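Local coordinates for protein alpha-1,3-glucanase (Streptomyces thermodiastaticus, PDB 7C7D) that probably hydrolyses alpha-1,3-glucan from within the chain, as a thermostable glycoside hydrolase of family GH87, at residues F504-T518 and Q533-V545. Numbering follows the deposited sequence. Where two conformers were deposited one is given.
Sequences FVSGGGQGHAVKNVT and QAEAPGEATFRNV
F504 and A534 pair in parallel near the C-terminal end of a right-handed parallel beta-helix, where 504-518 and 533-545 are neighbouring coils stacked on each other. F504 N donates to Q533 O, and F504 O accepts a bond from E535 N (2.8 Å) and a weak one from A536 N. Inside the coil, the F504 and F542 rings approach from opposite directions, their planes 69° apart; F504 CE2 lies 3.4 Å from F542 CZ, at the edge of the F542 ring. V519 touches both phenylalanine side chains.

Between the strands the two coils turn differently: 504-518 makes a long glycine-rich excursion, whereas A536 and P537 turn directly. A536 CB points at the neighbouring coil and packs 3.6 Å from V514 CG2, and P537 CG reaches G511 O. V514 N then bonds P537 O, and V514 O takes E539 N, restoring the parallel pairing.

E539 reaches across to the corner that the other coil turns at N516. From CB its chain leaves between the backbone N and carbonyl carbon (chi1 54°) and is bent at the second torsion, which brings CD to 3.8 Å from N516 N. OE1 touches K515 CB and accepts a nearly straight bond from N516 N (2.9 Å, 173°), which meets it from above the carboxylate plane. OE2 turns instead to a water that also donates to V517 O, the same carbonyl oxygen that accepts T541 N at 3.1 Å.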
loop_
_atom_site.group_PDB
_atom_site.type_symbol
_atom_site.label_atom_id
_atom_site.label_comp_id
_atom_site.label_asym_id
_atom_site.label_seq_id
_atom_site.Cartn_x
_atom_site.Cartn_y
_atom_site.Cartn_z
ATOM N N PHE A 504 -7.023 20.552 -5.707
ATOM C CA PHE A 504 -6.086 21.121 -6.665
ATOM C C PHE A 504 -5.289 22.175 -5.918
ATOM O O PHE A 504 -5.861 23.120 -5.371
ATOM C CB PHE A 504 -6.848 21.686 -7.866
ATOM C CG PHE A 504 -7.776 20.679 -8.468
ATOM C CD1 PHE A 504 -7.272 19.601 -9.165
ATOM C CD2 PHE A 504 -9.140 20.745 -8.249
ATOM C CE1 PHE A 504 -8.112 18.633 -9.685
ATOM C CE2 PHE A 504 -9.985 19.782 -8.760
ATOM C CZ PHE A 504 -9.471 18.727 -9.490
ATOM N N VAL A 505 -3.977 21.979 -5.831
ATOM C CA VAL A 505 -3.176 22.761 -4.903
ATOM C C VAL A 505 -1.790 22.943 -5.498
ATOM O O VAL A 505 -1.323 22.127 -6.295
ATOM C CB VAL A 505 -3.142 22.072 -3.514
ATOM C CG1 VAL A 505 -2.426 20.727 -3.583
ATOM C CG2 VAL A 505 -2.517 22.969 -2.454
ATOM N N SER A 506 -1.131 24.027 -5.111
ATOM C CA SER A 506 0.301 24.191 -5.326
ATOM C C SER A 506 0.890 24.162 -3.919
ATOM O O SER A 506 0.952 25.180 -3.229
ATOM C CB SER A 506 0.585 25.478 -6.072
ATOM O OG SER A 506 1.921 25.512 -6.541
ATOM N N GLY A 507 1.291 22.966 -3.490
ATOM C CA GLY A 507 1.441 22.661 -2.076
ATOM C C GLY A 507 2.594 23.350 -1.374
ATOM O O GLY A 507 2.626 23.344 -0.137
ATOM N N GLY A 508 3.546 23.916 -2.112
ATOM C CA GLY A 508 4.624 24.645 -1.487
ATOM C C GLY A 508 4.373 26.123 -1.343
ATOM O O GLY A 508 5.258 26.854 -0.889
ATOM N N GLY A 509 3.183 26.593 -1.714
ATOM C CA GLY A 509 2.913 28.013 -1.672
ATOM C C GLY A 509 3.539 28.806 -2.795
ATOM O O GLY A 509 3.550 30.038 -2.729
ATOM N N GLN A 510 4.036 28.143 -3.835
ATOM C CA GLN A 510 4.733 28.821 -4.920
ATOM C C GLN A 510 3.804 29.332 -6.017
ATOM O O GLN A 510 4.256 30.078 -6.892
ATOM C CB GLN A 510 5.805 27.900 -5.516
ATOM C CG GLN A 510 6.809 27.373 -4.484
ATOM C CD GLN A 510 7.686 26.249 -5.022
ATOM O OE1 GLN A 510 7.916 26.148 -6.226
ATOM N NE2 GLN A 510 8.173 25.394 -4.127
ATOM N N GLY A 511 2.528 28.954 -5.998
ATOM C CA GLY A 511 1.576 29.509 -6.944
ATOM C C GLY A 511 1.703 29.022 -8.369
ATOM O O GLY A 511 1.329 29.752 -9.292
ATOM N N HIS A 512 2.196 27.805 -8.583
ATOM C CA HIS A 512 2.242 27.255 -9.930
ATOM C C HIS A 512 0.859 26.762 -10.339
ATOM O O HIS A 512 0.095 26.237 -9.520
ATOM C CB HIS A 512 3.221 26.085 -9.998
ATOM C CG HIS A 512 4.602 26.428 -9.540
ATOM N ND1 HIS A 512 5.395 27.349 -10.190
ATOM C CD2 HIS A 512 5.330 25.972 -8.494
ATOM C CE1 HIS A 512 6.553 27.449 -9.561
ATOM N NE2 HIS A 512 6.540 26.623 -8.531
ATOM N N ALA A 513 0.548 26.895 -11.626
ATOM C CA ALA A 513 -0.792 26.575 -12.103
ATOM C C ALA A 513 -1.066 25.073 -12.089
ATOM O O ALA A 513 -0.230 24.258 -12.497
ATOM C CB ALA A 513 -0.990 27.104 -13.521
ATOM N N VAL A 514 -2.257 24.716 -11.617
ATOM C CA VAL A 514 -2.857 23.423 -11.907
ATOM C C VAL A 514 -3.756 23.658 -13.112
ATOM O O VAL A 514 -4.730 24.411 -13.036
ATOM C CB VAL A 514 -3.646 22.878 -10.711
ATOM C CG1 VAL A 514 -4.454 21.656 -11.134
ATOM C CG2 VAL A 514 -2.703 22.525 -9.572
ATOM N N LYS A 515 -3.407 23.038 -14.234
ATOM C CA LYS A 515 -4.097 23.266 -15.496
ATOM C C LYS A 515 -4.034 21.971 -16.288
ATOM O O LYS A 515 -3.350 21.022 -15.900
ATOM C CB LYS A 515 -3.434 24.408 -16.272
ATOM C CG LYS A 515 -1.924 24.248 -16.398
ATOM C CD LYS A 515 -1.318 25.293 -17.323
ATOM C CE LYS A 515 0.187 25.093 -17.453
ATOM N NZ LYS A 515 0.758 25.870 -18.588
ATOM N N ASN A 516 -4.764 21.937 -17.406
ATOM C CA ASN A 516 -4.822 20.751 -18.266
ATOM C C ASN A 516 -5.448 19.564 -17.547
ATOM O O ASN A 516 -5.180 18.408 -17.888
ATOM C CB ASN A 516 -3.460 20.365 -18.852
ATOM C CG ASN A 516 -2.737 21.543 -19.467
ATOM O OD1 ASN A 516 -3.312 22.290 -20.256
ATOM N ND2 ASN A 516 -1.466 21.710 -19.116
ATOM N N VAL A 517 -6.298 19.842 -16.563
ATOM C CA VAL A 517 -6.945 18.811 -15.763
ATOM C C VAL A 517 -8.392 18.676 -16.207
ATOM O O VAL A 517 -9.115 19.675 -16.307
ATOM C CB VAL A 517 -6.887 19.157 -14.266
ATOM C CG1 VAL A 517 -7.745 18.181 -13.440
ATOM C CG2 VAL A 517 -5.453 19.164 -13.781
ATOM N N THR A 518 -8.813 17.443 -16.466
ATOM C CA THR A 518 -10.209 17.118 -16.727
ATOM C C THR A 518 -10.650 16.052 -15.742
ATOM O O THR A 518 -9.987 15.019 -15.607
ATOM C CB THR A 518 -10.387 16.582 -18.148
ATOM O OG1 THR A 518 -9.923 17.561 -19.081
ATOM C CG2 THR A 518 -11.858 16.271 -18.425
ATOM N N GLN A 533 -11.773 21.189 -3.744
ATOM C CA GLN A 533 -10.989 22.096 -2.914
ATOM C C GLN A 533 -9.913 22.678 -3.830
ATOM O O GLN A 533 -8.906 22.023 -4.107
ATOM C CB GLN A 533 -10.389 21.321 -1.748
ATOM C CG GLN A 533 -9.563 22.145 -0.776
ATOM C CD GLN A 533 -9.015 21.301 0.359
ATOM O OE1 GLN A 533 -9.757 20.567 1.019
ATOM N NE2 GLN A 533 -7.715 21.398 0.592
ATOM N N ALA A 534 -10.155 23.886 -4.341
ATOM C CA ALA A 534 -9.302 24.518 -5.344
ATOM C C ALA A 534 -8.488 25.626 -4.687
ATOM O O ALA A 534 -9.032 26.665 -4.298
ATOM C CB ALA A 534 -10.131 25.070 -6.500
ATOM N N GLU A 535 -7.180 25.406 -4.583
ATOM C CA GLU A 535 -6.290 26.334 -3.911
ATOM C C GLU A 535 -5.105 26.764 -4.760
ATOM O O GLU A 535 -4.289 27.565 -4.294
ATOM C CB GLU A 535 -5.788 25.725 -2.602
ATOM C CG GLU A 535 -6.908 25.445 -1.643
ATOM C CD GLU A 535 -6.406 24.863 -0.357
ATOM O OE1 GLU A 535 -6.243 23.630 -0.300
ATOM O OE2 GLU A 535 -6.150 25.641 0.584
ATOM N N ALA A 536 -4.969 26.244 -5.949
ATOM C CA ALA A 536 -3.957 26.691 -6.886
ATOM C C ALA A 536 -4.594 27.569 -7.947
ATOM O O ALA A 536 -5.779 27.419 -8.249
ATOM C CB ALA A 536 -3.333 25.488 -7.596
ATOM N N PRO A 537 -3.847 28.497 -8.538
ATOM C CA PRO A 537 -4.317 29.134 -9.772
ATOM C C PRO A 537 -4.341 28.111 -10.895
ATOM O O PRO A 537 -3.707 27.057 -10.823
ATOM C CB PRO A 537 -3.264 30.215 -10.032
ATOM C CG PRO A 537 -2.017 29.672 -9.385
ATOM C CD PRO A 537 -2.472 28.899 -8.183
ATOM N N GLY A 538 -5.093 28.430 -11.948
ATOM C CA GLY A 538 -5.134 27.564 -13.112
ATOM C C GLY A 538 -6.540 27.347 -13.637
ATOM O O GLY A 538 -7.359 28.271 -13.625
ATOM N N GLU A 539 -6.831 26.136 -14.106
ATOM C CA GLU A 539 -8.141 25.832 -14.662
ATOM C C GLU A 539 -8.331 24.324 -14.700
ATOM O O GLU A 539 -7.370 23.561 -14.830
ATOM C CB GLU A 539 -8.326 26.426 -16.070
ATOM C CG GLU A 539 -7.239 26.059 -17.086
ATOM C CD GLU A 539 -7.430 24.686 -17.726
ATOM O OE1 GLU A 539 -6.429 24.122 -18.242
ATOM O OE2 GLU A 539 -8.576 24.168 -17.713
ATOM N N ALA A 540 -9.590 23.909 -14.611
ATOM C CA ALA A 540 -9.940 22.510 -14.783
ATOM C C ALA A 540 -11.367 22.424 -15.286
ATOM O O ALA A 540 -12.180 23.319 -15.043
ATOM C CB ALA A 540 -9.814 21.729 -13.475
ATOM N N THR A 541 -11.664 21.333 -15.979
ATOM C CA THR A 541 -13.001 21.064 -16.479
ATOM C C THR A 541 -13.580 19.867 -15.745
ATOM O O THR A 541 -12.899 18.851 -15.564
ATOM C CB THR A 541 -12.952 20.770 -17.977
ATOM O OG1 THR A 541 -12.422 21.912 -18.654
ATOM C CG2 THR A 541 -14.346 20.457 -18.525
ATOM N N PHE A 542 -14.837 19.993 -15.327
ATOM C CA PHE A 542 -15.540 18.940 -14.608
ATOM C C PHE A 542 -16.800 18.548 -15.362
ATOM O O PHE A 542 -17.635 19.406 -15.668
ATOM C CB PHE A 542 -15.928 19.409 -13.208
ATOM C CG PHE A 542 -14.742 19.798 -12.378
ATOM C CD1 PHE A 542 -14.157 21.049 -12.531
ATOM C CD2 PHE A 542 -14.180 18.913 -11.478
ATOM C CE1 PHE A 542 -13.052 21.416 -11.793
ATOM C CE2 PHE A 542 -13.059 19.275 -10.725
ATOM C CZ PHE A 542 -12.507 20.529 -10.887
ATOM N N ARG A 543 -16.941 17.254 -15.651
ATOM C CA ARG A 543 -18.129 16.719 -16.295
ATOM C C ARG A 543 -18.560 15.453 -15.571
ATOM O O ARG A 543 -17.723 14.674 -15.109
ATOM C CB ARG A 543 -17.857 16.313 -17.761
ATOM C CG ARG A 543 -17.520 17.432 -18.720
ATOM C CD ARG A 543 -17.446 16.903 -20.152
ATOM N NE ARG A 543 -16.372 15.930 -20.333
ATOM C CZ ARG A 543 -15.151 16.240 -20.760
ATOM N NH1 ARG A 543 -14.856 17.499 -21.050
ATOM N NH2 ARG A 543 -14.228 15.297 -20.896
ATOM N N ASN A 544 -19.875 15.235 -15.502
ATOM C CA ASN A 544 -20.417 13.947 -15.083
ATOM C C ASN A 544 -20.010 13.558 -13.666
ATOM O O ASN A 544 -19.846 12.375 -13.364
ATOM C CB ASN A 544 -20.055 12.863 -16.098
ATOM C CG ASN A 544 -20.479 13.253 -17.488
ATOM O OD1 ASN A 544 -21.602 13.738 -17.672
ATOM N ND2 ASN A 544 -19.593 13.093 -18.466
ATOM N N VAL A 545 -19.879 14.542 -12.781
ATOM C CA VAL A 545 -19.586 14.291 -11.375
ATOM C C VAL A 545 -20.900 14.349 -10.609
ATOM O O VAL A 545 -21.533 15.406 -10.527
ATOM C CB VAL A 545 -18.569 15.299 -10.829
ATOM C CG1 VAL A 545 -18.366 15.094 -9.326
ATOM C CG2 VAL A 545 -17.249 15.169 -11.582
HETATM O O HOH W 1 -7.048 24.967 -7.816
HETATM O O HOH W 2 -1.922 26.309 -3.658
HETATM O O HOH W 3 -5.916 22.845 -21.244
HETATM O O HOH W 4 -8.890 21.530 -18.460
HETATM O O HOH W 5 -11.579 17.892 -21.383
#